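Stage II sporulation E family protein (Thermanaerovibrio acidaminovorans, PDB 3RNR) is of unknown function but is probably a metal-dependent phosphatase of the PP2C family that removes phosphate from serine or threonine in proteins. Local coordinates at residues B[116-119]-B[123-126]; B[48-53]-B[140-145]. One frame throughout, in Å; residues are numbered along the deposited sequence.

Contact 1. Residues B[116-119]-B[123-126]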
loop_
_atom_site.group_PDB
_atom_site.type_symbol
_atom_site.label_atom_id
_atom_site.label_comp_id
_atom_site.label_asym_id
_atom_site.label_seq_id
_atom_site.Cartn_x
_atom_site.Cartn_y
_atom_site.Cartn_z
ATOM N N GLU B 116 16.826 -23.172 -11.599
ATOM C CA GLU B 116 17.934 -22.849 -12.494
ATOM C C GLU B 116 18.451 -24.090 -13.252
ATOM O O GLU B 116 18.652 -24.045 -14.471
ATOM C CB GLU B 116 19.061 -22.172 -11.715
ATOM C CG GLU B 116 20.104 -21.520 -12.602
ATOM C CD GLU B 116 21.311 -21.071 -11.818
ATOM O OE1 GLU B 116 21.553 -21.619 -10.728
ATOM O OE2 GLU B 116 22.021 -20.172 -12.289
HETATM N N MSE B 117 18.657 -25.202 -12.550
HETATM C CA MSE B 117 19.093 -26.428 -13.238
HETATM C C MSE B 117 18.034 -26.906 -14.236
HETATM O O MSE B 117 18.356 -27.314 -15.348
HETATM C CB MSE B 117 19.404 -27.560 -12.234
HETATM C CG MSE B 117 20.430 -27.202 -11.185
HETATM SE SE MSE B 117 22.191 -26.776 -11.970
HETATM C CE MSE B 117 22.041 -24.830 -12.164
ATOM N N VAL B 118 16.763 -26.865 -13.845
ATOM C CA VAL B 118 15.712 -27.280 -14.772
ATOM C C VAL B 118 15.659 -26.363 -16.005
ATOM O O VAL B 118 15.503 -26.832 -17.127
ATOM C CB VAL B 118 14.341 -27.393 -14.070
ATOM C CG1 VAL B 118 13.213 -27.618 -15.092
ATOM C CG2 VAL B 118 14.383 -28.541 -13.066
ATOM N N LEU B 119 15.788 -25.059 -15.795
ATOM C CA LEU B 119 15.810 -24.122 -16.917
ATOM C C LEU B 119 16.938 -24.454 -17.892
ATOM O O LEU B 119 16.809 -24.242 -19.098
ATOM C CB LEU B 119 15.966 -22.679 -16.429
ATOM C CG LEU B 119 14.698 -22.030 -15.883
ATOM C CD1 LEU B 119 15.045 -20.762 -15.095
ATOM C CD2 LEU B 119 13.718 -21.726 -17.024
ATOM N N GLY B 123 17.855 -31.800 -14.388
ATOM C CA GLY B 123 16.797 -32.197 -13.474
ATOM C C GLY B 123 16.729 -31.297 -12.255
ATOM O O GLY B 123 17.605 -30.461 -12.037
ATOM N N PRO B 124 15.692 -31.480 -11.441
ATOM C CA PRO B 124 15.510 -30.686 -10.228
ATOM C C PRO B 124 16.528 -31.032 -9.145
ATOM O O PRO B 124 17.192 -32.077 -9.192
ATOM C CB PRO B 124 14.107 -31.081 -9.768
ATOM C CG PRO B 124 13.919 -32.443 -10.301
ATOM C CD PRO B 124 14.611 -32.462 -11.624
ATOM N N VAL B 125 16.632 -30.137 -8.175
ATOM C CA VAL B 125 17.444 -30.328 -6.984
ATOM C C VAL B 125 16.507 -30.253 -5.771
ATOM O O VAL B 125 16.283 -29.175 -5.227
ATOM C CB VAL B 125 18.502 -29.201 -6.876
ATOM C CG1 VAL B 125 19.458 -29.472 -5.717
ATOM C CG2 VAL B 125 19.268 -29.058 -8.193
ATOM N N PRO B 126 15.933 -31.395 -5.359
ATOM C CA PRO B 126 14.918 -31.393 -4.293
ATOM C C PRO B 126 15.470 -30.948 -2.951
ATOM O O PRO B 126 16.675 -31.052 -2.715
ATOM C CB PRO B 126 14.501 -32.868 -4.199
ATOM C CG PRO B 126 14.855 -33.445 -5.539
ATOM C CD PRO B 126 16.140 -32.745 -5.910
#

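Contact 2. Residues B[48-53]-B[140-145]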
loop_
_atom_site.group_PDB
_atom_site.type_symbol
_atom_site.label_atom_id
_atom_site.label_comp_id
_atom_site.label_asym_id
_atom_site.label_seq_id
_atom_site.Cartn_x
_atom_site.Cartn_y
_atom_site.Cartn_z
ATOM N N ASP B 48 8.433 -2.397 -14.023
ATOM C CA ASP B 48 9.067 -1.138 -13.667
ATOM C C ASP B 48 9.242 -1.014 -12.155
ATOM O O ASP B 48 10.237 -0.469 -11.671
ATOM C CB ASP B 48 8.242 0.046 -14.169
ATOM C CG ASP B 48 8.289 0.184 -15.680
ATOM O OD1 ASP B 48 9.280 -0.247 -16.301
ATOM O OD2 ASP B 48 7.325 0.725 -16.241
ATOM N N ALA B 49 8.258 -1.499 -11.410
ATOM C CA ALA B 49 8.331 -1.431 -9.949
ATOM C C ALA B 49 9.483 -2.308 -9.442
ATOM O O ALA B 49 10.240 -1.910 -8.556
ATOM C CB ALA B 49 6.996 -1.851 -9.323
ATOM N N VAL B 50 9.619 -3.500 -10.008
ATOM C CA VAL B 50 10.748 -4.369 -9.672
ATOM C C VAL B 50 12.087 -3.711 -10.023
ATOM O O VAL B 50 13.014 -3.719 -9.226
ATOM C CB VAL B 50 10.645 -5.745 -10.385
ATOM C CG1 VAL B 50 12.001 -6.477 -10.347
ATOM C CG2 VAL B 50 9.567 -6.592 -9.718
ATOM N N LEU B 51 12.174 -3.114 -11.202
ATOM C CA LEU B 51 13.419 -2.476 -11.624
ATOM C C LEU B 51 13.770 -1.287 -10.729
ATOM O O LEU B 51 14.939 -1.064 -10.424
ATOM C CB LEU B 51 13.342 -2.051 -13.097
ATOM C CG LEU B 51 13.228 -3.227 -14.080
ATOM C CD1 LEU B 51 13.032 -2.722 -15.521
ATOM C CD2 LEU B 51 14.459 -4.142 -13.997
ATOM N N ALA B 52 12.768 -0.526 -10.299
ATOM C CA ALA B 52 13.027 0.561 -9.350
ATOM C C ALA B 52 13.477 0.035 -7.971
ATOM O O ALA B 52 14.411 0.574 -7.356
ATOM C CB ALA B 52 11.805 1.493 -9.225
ATOM N N ALA B 53 12.814 -1.006 -7.485
ATOM C CA ALA B 53 13.234 -1.666 -6.246
ATOM C C ALA B 53 14.690 -2.124 -6.336
ATOM O O ALA B 53 15.480 -1.921 -5.414
ATOM C CB ALA B 53 12.313 -2.860 -5.926
ATOM N N GLU B 140 23.919 -8.328 -7.536
ATOM C CA GLU B 140 24.841 -7.422 -8.226
ATOM C C GLU B 140 24.370 -7.020 -9.631
ATOM O O GLU B 140 24.468 -5.862 -10.025
ATOM C CB GLU B 140 26.260 -8.005 -8.265
ATOM C CG GLU B 140 27.236 -7.154 -9.043
ATOM C CD GLU B 140 28.624 -7.762 -9.096
ATOM O OE1 GLU B 140 29.321 -7.556 -10.113
ATOM O OE2 GLU B 140 29.017 -8.442 -8.123
ATOM N N ASN B 141 23.877 -7.987 -10.391
ATOM C CA ASN B 141 23.318 -7.719 -11.711
ATOM C C ASN B 141 22.004 -8.482 -11.836
ATOM O O ASN B 141 22.026 -9.701 -11.871
ATOM C CB ASN B 141 24.318 -8.215 -12.769
ATOM C CG ASN B 141 23.893 -7.891 -14.188
ATOM O OD1 ASN B 141 23.113 -6.967 -14.424
ATOM N ND2 ASN B 141 24.418 -8.653 -15.149
ATOM N N LEU B 142 20.864 -7.803 -11.959
ATOM C CA LEU B 142 19.614 -8.551 -11.897
ATOM C C LEU B 142 19.259 -8.919 -13.328
ATOM O O LEU B 142 18.952 -8.053 -14.141
ATOM C CB LEU B 142 18.515 -7.657 -11.295
ATOM C CG LEU B 142 17.090 -8.196 -11.319
ATOM C CD1 LEU B 142 17.018 -9.439 -10.433
ATOM C CD2 LEU B 142 16.039 -7.133 -10.874
ATOM N N THR B 143 19.429 -10.188 -13.673
ATOM C CA THR B 143 19.025 -10.655 -14.999
ATOM C C THR B 143 17.779 -11.518 -15.075
ATOM O O THR B 143 17.226 -11.711 -16.152
ATOM C CB THR B 143 20.155 -11.468 -15.613
ATOM O OG1 THR B 143 20.468 -12.551 -14.728
ATOM C CG2 THR B 143 21.393 -10.594 -15.782
ATOM N N GLU B 144 17.291 -11.982 -13.935
ATOM C CA GLU B 144 16.215 -12.968 -13.966
ATOM C C GLU B 144 15.029 -12.433 -13.199
ATOM O O GLU B 144 15.074 -12.346 -11.973
ATOM C CB GLU B 144 16.666 -14.308 -13.349
ATOM C CG GLU B 144 17.826 -14.990 -14.092
ATOM C CD GLU B 144 17.529 -15.219 -15.570
ATOM O OE1 GLU B 144 16.475 -15.821 -15.892
ATOM O OE2 GLU B 144 18.350 -14.792 -16.413
ATOM N N ILE B 145 13.960 -12.120 -13.925
ATOM C CA ILE B 145 12.725 -11.639 -13.333
ATOM C C ILE B 145 11.591 -12.438 -13.944
ATOM O O ILE B 145 11.521 -12.572 -15.157
ATOM C CB ILE B 145 12.494 -10.148 -13.666
ATOM C CG1 ILE B 145 13.730 -9.329 -13.274
ATOM C CG2 ILE B 145 11.210 -9.647 -12.968
ATOM C CD1 ILE B 145 13.762 -7.913 -13.831
#

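Contact 1. Residues B[116-119]-B[123-126]
Met117, a selenomethionine in this crystal, lies against Gly123 and Val125 where the C-terminal end of helix 113-119 meets the loop that doubles back along it, in a PP2C-family domain. Its CB rests on the backbone, 3.4 Å from the carbonyl O of Gly123. One atom further on, CG is anti to the carbonyl carbon, beside the backbone N (chi1 -56°), and this brings it to 3.7 Å from CG2 of Val125, the two side chains passing at a slant. Beyond CG the chain bends, with chi2 at -62°, and the selenium and CE lead away; a flexible, unbranched residue suits a place where the returning segment meets CB and CG and the rest turns elsewhere. Met117 also touches Arg122. Val118 uses a single branch, CG2, which lies over the Gly123-Pro124 peptide link, 3.6 Å from the Pro124 N. Gly123, lacking a side chain, spares CD of the following Pro124 a close neighbour, and the proline ring stiffens the chain. The contact is a surface one, made by van der Waals packing. The returning chain is tied down further by a hydrogen bond from Val125 N to OG of Ser114, about one turn before Met117 and Val118.

Contact 2. Residues B[48-53]-B[140-145]
Ile145 turns its CD1 methyl to two neighbouring residues of helix 46-63, Val50 and Leu51, in a wholly apolar contact of the PP2C-like alpha-beta sandwich in which CG1 of Val50 takes most of the approaches. The closest pair is CD1 of Ile145 with CD2 of Leu51, 3.8 Å apart, their side chains crossing at about a right angle; Leu51, though exposed, is long enough to reach Ile145 from the flank. Ile145 meets Val50 tip to tip, CD1 lying 4.2 Å from CG1, and its other branch, CG2, stands equally near the same methyl. Leu142 comes in across Val50 at roughly a right angle; its CG, anti to the backbone N (chi1 172°), carries CD2 to 4.1 Å from CG1 of Val50, so this one valine branch receives both Leu142 and Ile145. The extended Ile145 chain (chi2 167°) bridges a gap still wide at the backbone, where the nearest alpha carbons, those of Val50 and Ile145, are 8.4 Å apart.

Polar bonds serve the backbones on each side. Within the helix Ala52 N bonds to Asp48 O and Ala53 N to Ala49 O, while in the loop the Glu144 carbonyl takes a hydrogen bond from Ser135 OG. The small Ala49 and Ala52 suit the side of the helix close to helix 25-41. Buried Val50, compact and branched, faces instead the antiparallel sheet, touching Met74 and Val76 of strand 72-80 and Ala89 and Val91 of strand 85-91; Leu142 and Ile145 also rest on Val91, just before strand 146-153 begins.

In the fold
Both contacts involve the long chain segment between helix 113-119 and strand 146-153. Contact 1 lies near its start, where the chain folds back on the helix it has just left; contact 2 lies near its end, where the chain packs on helix 46-63 before entering the antiparallel sheet. In sequence the first is nested inside the loop closed by the second. Their centres are 22 Å apart and their nearest atoms about 5 Å, so they do not touch. Contact 1 is local and peripheral, its centre about 22 Å from that of the chain, whereas contact 2 joins parts of the sequence 87 residues apart, with its centre about 12 Å from the centre of the chain.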